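Local coordinates for protein DNA annealing helicase and endonuclease ZRANB3 (PDB 5MKW) that anneals DNA strands and acts as an endonuclease, helping stalled replication forks restart and the genome stay stable, this chain being its HNH endonuclease domain, at residues L30-R33 against L34-A37; L59-M62 against I63-P66; D36-K39 against S40-K43. All blocks are in the same frame, centred on the assembly; numbering follows the deposited sequence. Where two conformers were deposited one is given.

Three helix ends meet here, and Arg42 of interaction 3 ties them together. Its NE lies 2.8 Å from Leu34 O and its NH2 3.0 Å from Arg35 O, both in interaction 1, while its NH1 lies 2.9 Å from Ile63 O in interaction 2. Interactions 1 and 3 share Asp36 and Ala37, the link from helix 27-36 to helix 39-47, and their centres are about 8 Å apart. Interactions 1 and 2 touch through Pro66, whose CG is 3.8 Å from Arg35 CA. All lie on the same side of the chain's centre; the zinc ion of Cys20, Cys23, Cys96 and Cys99 is about 11 Å from the Leu30 side chain and about 12 Å from Met62's.

Interaction 1: residues L30-R33 against L34-A37; sequences LFLR and LRDA
Leu30 to Ala37 make a local i to i+4 contact along the last turns of helix 27-36, where side chains one turn apart lie against each other. Leu30 and Leu34 lie side by side and point the same way, Leu30 CG 3.6 Å from Leu34 CD1. Leu30 also touches Trp50 and Phe71, and Leu34 packs on Leu46 of helix 39-47. One residue further on, Arg35 CB sits over one face of the Phe31 ring, and Arg35 CD comes to 3.8 Å from Phe31 CZ. The guanidinium itself meets the ring obliquely, the two planes 80° apart.

Helix 27-36, with helices 39-47 and 56-64, comes before the antiparallel strands 72-76 and 92-96 and helix 97-118, an order consistent with the beta-beta-alpha core of the HNH (His-Me finger) nucleases. Its backbone ladder frays toward the end: Leu34 N to Leu30 O and Arg35 N to Phe31 O are nearly straight, Asp36 N to Leu32 O stretches to 3.2 Å, and Ala37 N to Arg33 O is weak.

On the outer side, Arg35 bends at chi3 (70°), which turns its guanidinium back over Leu32, with CD2 of that leucine against one face, 3.6 Å from Arg35 NH1. The same bend presents its NE edge to Asp36. NE reaches Asp36 OD1 at 3.0 Å from above the carboxylate plane, and NH2 meets Asp36 OD2 at 3.1 Å on the syn side. Both carboxylate oxygens lie close to the guanidinium plane, so this side-on, two-bond salt bridge fixes the rotation of the arginine head.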
ATOM      1  N   LEU A  30      -7.269  -2.068 -10.611  1.00 21.05           N
ATOM      2  CA  LEU A  30      -8.022  -0.852 -10.222  1.00 20.85           C
ATOM      3  C   LEU A  30      -7.295   0.469 -10.621  1.00 19.94           C
ATOM      4  O   LEU A  30      -7.923   1.426 -11.101  1.00 20.62           O
ATOM      5  CB  LEU A  30      -8.313  -0.855  -8.719  1.00 20.31           C
ATOM      6  CG  LEU A  30      -9.313   0.253  -8.274  1.00 21.12           C
ATOM      7  CD1 LEU A  30     -10.696   0.018  -8.930  1.00 22.98           C
ATOM      8  CD2 LEU A  30      -9.405   0.292  -6.752  1.00 20.09           C
ATOM      9  N   PHE A  31      -6.002   0.534 -10.387  1.00 18.47           N
ATOM     10  CA  PHE A  31      -5.179   1.680 -10.837  1.00 18.95           C
ATOM     11  C   PHE A  31      -5.428   1.969 -12.324  1.00 19.34           C
ATOM     12  O   PHE A  31      -5.673   3.111 -12.712  1.00 20.64           O
ATOM     13  CB  PHE A  31      -3.658   1.414 -10.627  1.00 16.98           C
ATOM     14  CG  PHE A  31      -2.783   2.373 -11.394  1.00 18.74           C
ATOM     15  CD1 PHE A  31      -2.820   3.755 -11.114  1.00 19.58           C
ATOM     16  CD2 PHE A  31      -2.055   1.952 -12.500  1.00 18.55           C
ATOM     17  CE1 PHE A  31      -2.153   4.679 -11.917  1.00 18.62           C
ATOM     18  CE2 PHE A  31      -1.381   2.867 -13.298  1.00 18.67           C
ATOM     19  CZ  PHE A  31      -1.437   4.242 -13.001  1.00 19.73           C
ATOM     20  N   LEU A  32      -5.335   0.936 -13.159  1.00 19.93           N
ATOM     21  CA  LEU A  32      -5.442   1.164 -14.609  1.00 21.74           C
ATOM     22  C   LEU A  32      -6.835   1.653 -14.968  1.00 22.38           C
ATOM     23  O   LEU A  32      -6.982   2.505 -15.826  1.00 21.23           O
ATOM     24  CB  LEU A  32      -5.137  -0.098 -15.404  1.00 23.19           C
ATOM     25  CG  LEU A  32      -3.729  -0.630 -15.274  1.00 25.87           C
ATOM     26  CD1 LEU A  32      -3.662  -2.057 -15.794  1.00 29.31           C
ATOM     27  CD2 LEU A  32      -2.784   0.281 -16.042  1.00 27.72           C
ATOM     28  N   ARG A  33      -7.847   1.078 -14.328  1.00 23.99           N
ATOM     29  CA  ARG A  33      -9.228   1.485 -14.561  0.50 25.65           C
ATOM     30  C   ARG A  33      -9.450   2.960 -14.170  1.00 25.88           C
ATOM     31  O   ARG A  33     -10.028   3.753 -14.951  1.00 21.65           O
ATOM     32  CB  ARG A  33     -10.165   0.544 -13.810  0.50 28.11           C
ATOM     33  CG  ARG A  33     -11.634   0.969 -13.813  0.50 31.33           C
ATOM     34  CD  ARG A  33     -12.454   0.426 -14.974  0.50 32.44           C
ATOM     35  NE  ARG A  33     -13.874   0.692 -14.746  0.50 33.64           N
ATOM     36  CZ  ARG A  33     -14.559   1.678 -15.312  0.50 33.02           C
ATOM     37  NH1 ARG A  33     -13.986   2.489 -16.181  0.50 32.45           N
ATOM     38  NH2 ARG A  33     -15.835   1.827 -15.018  0.50 35.84           N
ATOM     39  N   LEU A  34      -8.917   3.357 -13.013  1.00 23.43           N
ATOM     40  CA  LEU A  34      -9.018   4.732 -12.577  1.00 22.65           C
ATOM     41  C   LEU A  34      -8.259   5.692 -13.465  1.00 21.65           C
ATOM     42  O   LEU A  34      -8.757   6.763 -13.814  1.00 24.44           O
ATOM     43  CB  LEU A  34      -8.645   4.875 -11.070  1.00 24.31           C
ATOM     44  CG  LEU A  34      -9.993   4.701 -10.375  1.00 29.44           C
ATOM     45  CD1 LEU A  34     -10.057   3.616  -9.363  1.00 34.68           C
ATOM     46  CD2 LEU A  34     -10.609   6.004  -9.870  1.00 28.20           C
ATOM     47  N   ARG A  35      -7.042   5.330 -13.820  1.00 22.21           N
ATOM     48  CA  ARG A  35      -6.216   6.174 -14.643  1.00 22.51           C
ATOM     49  C   ARG A  35      -6.969   6.554 -15.910  1.00 22.03           C
ATOM     50  O   ARG A  35      -6.918   7.701 -16.363  1.00 21.35           O
ATOM     51  CB  ARG A  35      -4.914   5.480 -14.998  1.00 22.43           C
ATOM     52  CG  ARG A  35      -3.940   6.342 -15.786  1.00 23.70           C
ATOM     53  CD  ARG A  35      -2.760   5.511 -16.310  1.00 23.90           C
ATOM     54  NE  ARG A  35      -3.241   4.621 -17.358  1.00 24.50           N
ATOM     55  CZ  ARG A  35      -2.600   3.522 -17.778  1.00 24.15           C
ATOM     56  NH1 ARG A  35      -1.372   3.259 -17.412  1.00 22.37           N
ATOM     57  NH2 ARG A  35      -3.152   2.761 -18.679  1.00 26.49           N
ATOM     58  N   ASP A  36      -7.618   5.570 -16.509  1.00 22.44           N
ATOM     59  CA  ASP A  36      -8.167   5.767 -17.807  1.00 24.22           C
ATOM     60  C   ASP A  36      -9.628   6.173 -17.809  1.00 24.35           C
ATOM     61  O   ASP A  36     -10.179   6.450 -18.867  1.00 25.08           O
ATOM     62  CB  ASP A  36      -7.950   4.503 -18.626  1.00 24.80           C
ATOM     63  CG  ASP A  36      -6.487   4.267 -18.976  1.00 28.72           C
ATOM     64  OD1 ASP A  36      -5.644   5.204 -18.970  1.00 28.01           O
ATOM     65  OD2 ASP A  36      -6.192   3.114 -19.332  1.00 31.00           O
ATOM     66  N   ALA A  37     -10.247   6.204 -16.640  1.00 24.69           N
ATOM     67  CA  ALA A  37     -11.560   6.809 -16.473  1.00 24.46           C
ATOM     68  C   ALA A  37     -11.480   8.327 -16.497  1.00 26.97           C
ATOM     69  O   ALA A  37     -10.524   8.919 -16.022  1.00 25.00           O
ATOM     70  CB  ALA A  37     -12.198   6.361 -15.181  1.00 23.19           C
TER

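Interaction 2: residues L59-M62 against I63-P66; sequences LNEM and IRNP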
ATOM      1  N   LEU A  59      -7.765   9.929  -1.388  1.00 21.99           N
ATOM      2  CA  LEU A  59      -8.836   9.790  -2.364  1.00 20.89           C
ATOM      3  C   LEU A  59      -8.989  11.051  -3.227  1.00 21.52           C
ATOM      4  O   LEU A  59      -9.169  10.960  -4.453  1.00 21.24           O
ATOM      5  CB  LEU A  59     -10.173   9.447  -1.675  1.00 21.60           C
ATOM      6  CG  LEU A  59     -10.178   8.084  -0.992  1.00 22.28           C
ATOM      7  CD1 LEU A  59     -11.452   7.899  -0.173  1.00 23.97           C
ATOM      8  CD2 LEU A  59     -10.010   6.955  -2.017  1.00 21.52           C
ATOM      9  N   ASN A  60      -8.857  12.238  -2.627  1.00 23.20           N
ATOM     10  CA  ASN A  60      -8.909  13.458  -3.431  1.00 22.63           C
ATOM     11  C   ASN A  60      -7.725  13.473  -4.450  1.00 21.95           C
ATOM     12  O   ASN A  60      -7.871  13.888  -5.600  1.00 20.42           O
ATOM     13  CB  ASN A  60      -8.831  14.704  -2.556  1.00 23.57           C
ATOM     14  CG  ASN A  60     -10.098  14.975  -1.791  1.00 24.10           C
ATOM     15  OD1 ASN A  60     -11.173  14.486  -2.155  1.00 24.41           O
ATOM     16  ND2 ASN A  60      -9.986  15.800  -0.758  1.00 22.25           N
ATOM     17  N   GLU A  61      -6.559  13.007  -4.046  1.00 22.67           N
ATOM     18  CA  GLU A  61      -5.421  12.963  -5.005  1.00 24.92           C
ATOM     19  C   GLU A  61      -5.661  11.964  -6.120  1.00 22.60           C
ATOM     20  O   GLU A  61      -5.243  12.165  -7.274  1.00 22.61           O
ATOM     21  CB  GLU A  61      -4.147  12.545  -4.326  1.00 27.86           C
ATOM     22  CG  GLU A  61      -3.536  13.599  -3.429  1.00 33.59           C
ATOM     23  CD  GLU A  61      -2.358  13.021  -2.688  1.00 39.72           C
ATOM     24  OE1 GLU A  61      -1.778  11.993  -3.157  1.00 42.71           O
ATOM     25  OE2 GLU A  61      -2.049  13.542  -1.593  1.00 49.83           O
ATOM     26  N   MET A  62      -6.251  10.849  -5.735  1.00 22.62           N
ATOM     27  CA  MET A  62      -6.603   9.796  -6.698  1.00 21.11           C
ATOM     28  C   MET A  62      -7.661  10.213  -7.725  1.00 21.82           C
ATOM     29  O   MET A  62      -7.678   9.702  -8.819  1.00 20.53           O
ATOM     30  CB  MET A  62      -7.046   8.546  -5.936  1.00 20.40           C
ATOM     31  CG  MET A  62      -5.871   7.885  -5.187  1.00 19.88           C
ATOM     32  SD  MET A  62      -6.363   6.790  -3.844  1.00 18.98           S
ATOM     33  CE  MET A  62      -6.627   5.204  -4.610  1.00 19.83           C
ATOM     34  N   ILE A  63      -8.585  11.096  -7.342  1.00 21.58           N
ATOM     35  CA  ILE A  63      -9.570  11.617  -8.293  1.00 22.19           C
ATOM     36  C   ILE A  63      -8.896  12.542  -9.308  1.00 22.63           C
ATOM     37  O   ILE A  63      -9.214  12.540 -10.494  1.00 21.42           O
ATOM     38  CB  ILE A  63     -10.691  12.356  -7.514  1.00 23.81           C
ATOM     39  CG1 ILE A  63     -11.543  11.365  -6.732  1.00 23.54           C
ATOM     40  CG2 ILE A  63     -11.529  13.210  -8.435  1.00 24.36           C
ATOM     41  CD1 ILE A  63     -12.309  11.982  -5.571  1.00 27.58           C
ATOM     42  N   ARG A  64      -7.933  13.342  -8.832  1.00 24.22           N
ATOM     43  CA  ARG A  64      -7.259  14.306  -9.685  0.50 24.97           C
ATOM     44  C   ARG A  64      -6.299  13.576 -10.616  1.00 23.41           C
ATOM     45  O   ARG A  64      -6.223  13.872 -11.806  1.00 21.81           O
ATOM     46  CB  ARG A  64      -6.496  15.309  -8.811  0.50 27.76           C
ATOM     47  CG  ARG A  64      -5.679  16.341  -9.558  0.50 29.46           C
ATOM     48  CD  ARG A  64      -5.244  17.476  -8.608  0.50 31.00           C
ATOM     49  NE  ARG A  64      -5.906  17.421  -7.296  0.50 30.53           N
ATOM     50  CZ  ARG A  64      -5.311  17.005  -6.184  0.50 30.88           C
ATOM     51  NH1 ARG A  64      -4.053  16.601  -6.235  0.50 33.02           N
ATOM     52  NH2 ARG A  64      -5.965  16.976  -5.028  0.50 30.86           N
ATOM     53  N   ASN A  65      -5.506  12.679 -10.046  1.00 22.15           N
ATOM     54  CA  ASN A  65      -4.373  12.119 -10.759  1.00 21.85           C
ATOM     55  C   ASN A  65      -3.850  10.848 -10.125  1.00 21.34           C
ATOM     56  O   ASN A  65      -2.903  10.875  -9.336  1.00 17.54           O
ATOM     57  CB  ASN A  65      -3.260  13.155 -10.831  1.00 22.70           C
ATOM     58  CG  ASN A  65      -2.039  12.642 -11.600  1.00 24.34           C
ATOM     59  OD1 ASN A  65      -2.154  11.848 -12.542  1.00 24.16           O
ATOM     60  ND2 ASN A  65      -0.889  13.110 -11.215  1.00 21.94           N
ATOM     61  N   PRO A  66      -4.512   9.732 -10.410  1.00 21.78           N
ATOM     62  CA  PRO A  66      -4.107   8.531  -9.702  1.00 20.75           C
ATOM     63  C   PRO A  66      -2.705   8.095 -10.152  1.00 21.13           C
ATOM     64  O   PRO A  66      -2.317   8.280 -11.328  1.00 22.28           O
ATOM     65  CB  PRO A  66      -5.165   7.508 -10.100  1.00 22.36           C
ATOM     66  CG  PRO A  66      -5.768   8.027 -11.351  1.00 22.23           C
ATOM     67  CD  PRO A  66      -5.692   9.518 -11.272  1.00 22.48           C
TER
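Ile63 folds its longer branch back on the carbonyl of Leu59, one turn earlier, at the C-terminal end of helix 56-64 in this HNH endonuclease domain. With CG1 anti to the carbonyl carbon (chi1 -70°), the branch runs back along the helix and brings CG1 to 3.3 Å from Leu59 O. The same oxygen accepts Ile63 N at 3.0 Å. Beyond the backbone, Ile63 and Met62 both pack on Leu46 of helix 39-47.

Arg64 turns the other way. In the conformer given, one of two deposited, a bend at chi3 lays one face of the guanidinium over Asn60 O and Glu61 CA, with NH1 4.1 Å from Glu61 CG, a placement to be taken with caution. The carboxylate of Glu61 continues onward in an extended chain, and its OE1 bonds His70 NE2; in that same conformer Glu61 OE2 and Arg64 NH1 remain 5.9 Å apart.

Asn65 is the first residue to leave helical geometry, yet its N still reaches Glu61 O at 2.8 Å. Pro66 has no N-H to continue the ladder, and its ring sits where the next donor would be, with Pro66 CD 3.2 Å from Met62 O.

Interaction 3: residues D36-K39 against S40-K43; sequences DAPK and SQRK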
ATOM      1  N   ASP A  36      -7.618   5.570 -16.509  1.00 22.44           N
ATOM      2  CA  ASP A  36      -8.167   5.767 -17.807  1.00 24.22           C
ATOM      3  C   ASP A  36      -9.628   6.173 -17.809  1.00 24.35           C
ATOM      4  O   ASP A  36     -10.179   6.450 -18.867  1.00 25.08           O
ATOM      5  CB  ASP A  36      -7.950   4.503 -18.626  1.00 24.80           C
ATOM      6  CG  ASP A  36      -6.487   4.267 -18.976  1.00 28.72           C
ATOM      7  OD1 ASP A  36      -5.644   5.204 -18.970  1.00 28.01           O
ATOM      8  OD2 ASP A  36      -6.192   3.114 -19.332  1.00 31.00           O
ATOM      9  N   ALA A  37     -10.247   6.204 -16.640  1.00 24.69           N
ATOM     10  CA  ALA A  37     -11.560   6.809 -16.473  1.00 24.46           C
ATOM     11  C   ALA A  37     -11.480   8.327 -16.497  1.00 26.97           C
ATOM     12  O   ALA A  37     -10.524   8.919 -16.022  1.00 25.00           O
ATOM     13  CB  ALA A  37     -12.198   6.361 -15.181  1.00 23.19           C
ATOM     14  N   PRO A  38     -12.559   8.972 -16.935  1.00 29.00           N
ATOM     15  CA  PRO A  38     -12.644  10.425 -16.834  1.00 31.01           C
ATOM     16  C   PRO A  38     -12.631  10.820 -15.393  1.00 28.96           C
ATOM     17  O   PRO A  38     -13.204  10.117 -14.571  1.00 26.42           O
ATOM     18  CB  PRO A  38     -14.005  10.745 -17.463  1.00 30.46           C
ATOM     19  CG  PRO A  38     -14.239   9.627 -18.395  1.00 32.17           C
ATOM     20  CD  PRO A  38     -13.629   8.407 -17.770  1.00 32.78           C
ATOM     21  N   LYS A  39     -12.012  11.949 -15.094  1.00 28.83           N
ATOM     22  CA  LYS A  39     -11.981  12.424 -13.707  1.00 34.63           C
ATOM     23  C   LYS A  39     -13.363  12.395 -13.056  1.00 33.34           C
ATOM     24  O   LYS A  39     -13.505  12.059 -11.871  1.00 31.02           O
ATOM     25  CB  LYS A  39     -11.379  13.830 -13.600  1.00 36.48           C
ATOM     26  CG  LYS A  39     -11.586  14.481 -12.260  1.00 41.29           C
ATOM     27  CD  LYS A  39     -10.968  15.857 -12.220  1.00 46.07           C
ATOM     28  CE  LYS A  39     -11.423  16.595 -10.979  1.00 52.66           C
ATOM     29  NZ  LYS A  39     -10.265  17.172 -10.243  1.00 55.89           N
ATOM     30  N   SER A  40     -14.392  12.716 -13.840  1.00 33.64           N
ATOM     31  CA  SER A  40     -15.742  12.844 -13.292  1.00 33.07           C
ATOM     32  C   SER A  40     -16.345  11.499 -12.857  1.00 31.82           C
ATOM     33  O   SER A  40     -17.311  11.473 -12.122  1.00 30.80           O
ATOM     34  CB  SER A  40     -16.654  13.528 -14.308  1.00 37.56           C
ATOM     35  OG  SER A  40     -16.881  12.669 -15.407  1.00 42.65           O
ATOM     36  N   GLN A  41     -15.829  10.380 -13.349  1.00 31.58           N
ATOM     37  CA  GLN A  41     -16.272   9.065 -12.850  1.00 30.82           C
ATOM     38  C   GLN A  41     -15.452   8.486 -11.694  1.00 27.35           C
ATOM     39  O   GLN A  41     -15.828   7.473 -11.138  1.00 26.67           O
ATOM     40  CB  GLN A  41     -16.274   8.076 -13.990  1.00 34.94           C
ATOM     41  CG  GLN A  41     -17.281   8.451 -15.069  1.00 41.36           C
ATOM     42  CD  GLN A  41     -17.110   7.540 -16.246  1.00 47.33           C
ATOM     43  OE1 GLN A  41     -16.475   6.483 -16.122  1.00 50.41           O
ATOM     44  NE2 GLN A  41     -17.527   8.001 -17.420  1.00 48.79           N
ATOM     45  N   ARG A  42     -14.325   9.097 -11.357  1.00 24.34           N
ATOM     46  CA  ARG A  42     -13.361   8.459 -10.423  1.00 23.09           C
ATOM     47  C   ARG A  42     -13.864   8.346  -8.986  1.00 24.31           C
ATOM     48  O   ARG A  42     -13.719   7.315  -8.352  1.00 21.09           O
ATOM     49  CB  ARG A  42     -12.037   9.197 -10.459  1.00 20.81           C
ATOM     50  CG  ARG A  42     -11.337   9.070 -11.795  1.00 20.21           C
ATOM     51  CD  ARG A  42      -9.954   9.668 -11.743  1.00 21.78           C
ATOM     52  NE  ARG A  42      -9.178   9.395 -12.923  1.00 21.31           N
ATOM     53  CZ  ARG A  42      -8.305  10.250 -13.445  1.00 21.23           C
ATOM     54  NH1 ARG A  42      -8.190  11.470 -12.968  1.00 20.69           N
ATOM     55  NH2 ARG A  42      -7.657   9.927 -14.548  1.00 19.63           N
ATOM     56  N   LYS A  43     -14.589   9.361  -8.529  1.00 25.15           N
ATOM     57  CA  LYS A  43     -15.033   9.367  -7.154  1.00 27.38           C
ATOM     58  C   LYS A  43     -15.932   8.147  -6.910  1.00 29.40           C
ATOM     59  O   LYS A  43     -15.747   7.399  -5.944  1.00 27.38           O
ATOM     60  CB  LYS A  43     -15.743  10.685  -6.824  1.00 30.11           C
ATOM     61  CG  LYS A  43     -16.183  10.847  -5.374  1.00 31.37           C
ATOM     62  CD  LYS A  43     -17.015  12.114  -5.265  1.00 36.98           C
ATOM     63  CE  LYS A  43     -17.304  12.466  -3.823  1.00 42.84           C
ATOM     64  NZ  LYS A  43     -17.432  13.948  -3.656  1.00 47.35           N
TER
HETATM   65  O   HOH W   1     -15.238  11.850  -9.835  1.00 27.65           O
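Pro38 and Gln41 meet at the start of helix 39-47, where two backbone bonds, a thin layer of side-chain packing and one water set up the first turn. Both bonds span three residues: Gln41 N donates to Pro38 O at 2.9 Å and Arg42 N to Lys39 O at 3.1 Å, each donor lying well above the carbonyl plane, as suits a tight opening turn. Water 1 carries the ladder one step on, donating to Lys39 O at 2.7 Å and accepting from Lys43 N at 2.9 Å.

Among the side chains, the extended Gln41 lays its amide across the proline ring, NE2 3.8 Å from Pro38 CG and OE1 near CD. Arg42 holds CG anti to the carbonyl carbon (chi1 -66°) and runs straight out to NE past the turn, its CG 3.5 Å from Pro38 O and Lys39 N over one face of its guanidinium.

The polar work of that head is done with backbone oxygens of two other helices: NE bonds Leu34 O, NH2 bonds Arg35 O and NH1 bonds Ile63 O. With an alanine in place of Arg42, those three carbonyls would lose the one side chain that joins them, and the helix ends would probably be less firmly held together. One buried cation thus answers the carbonyl ends of helices 27-36 and 56-64, whose partial negative charge is likely to stabilise it.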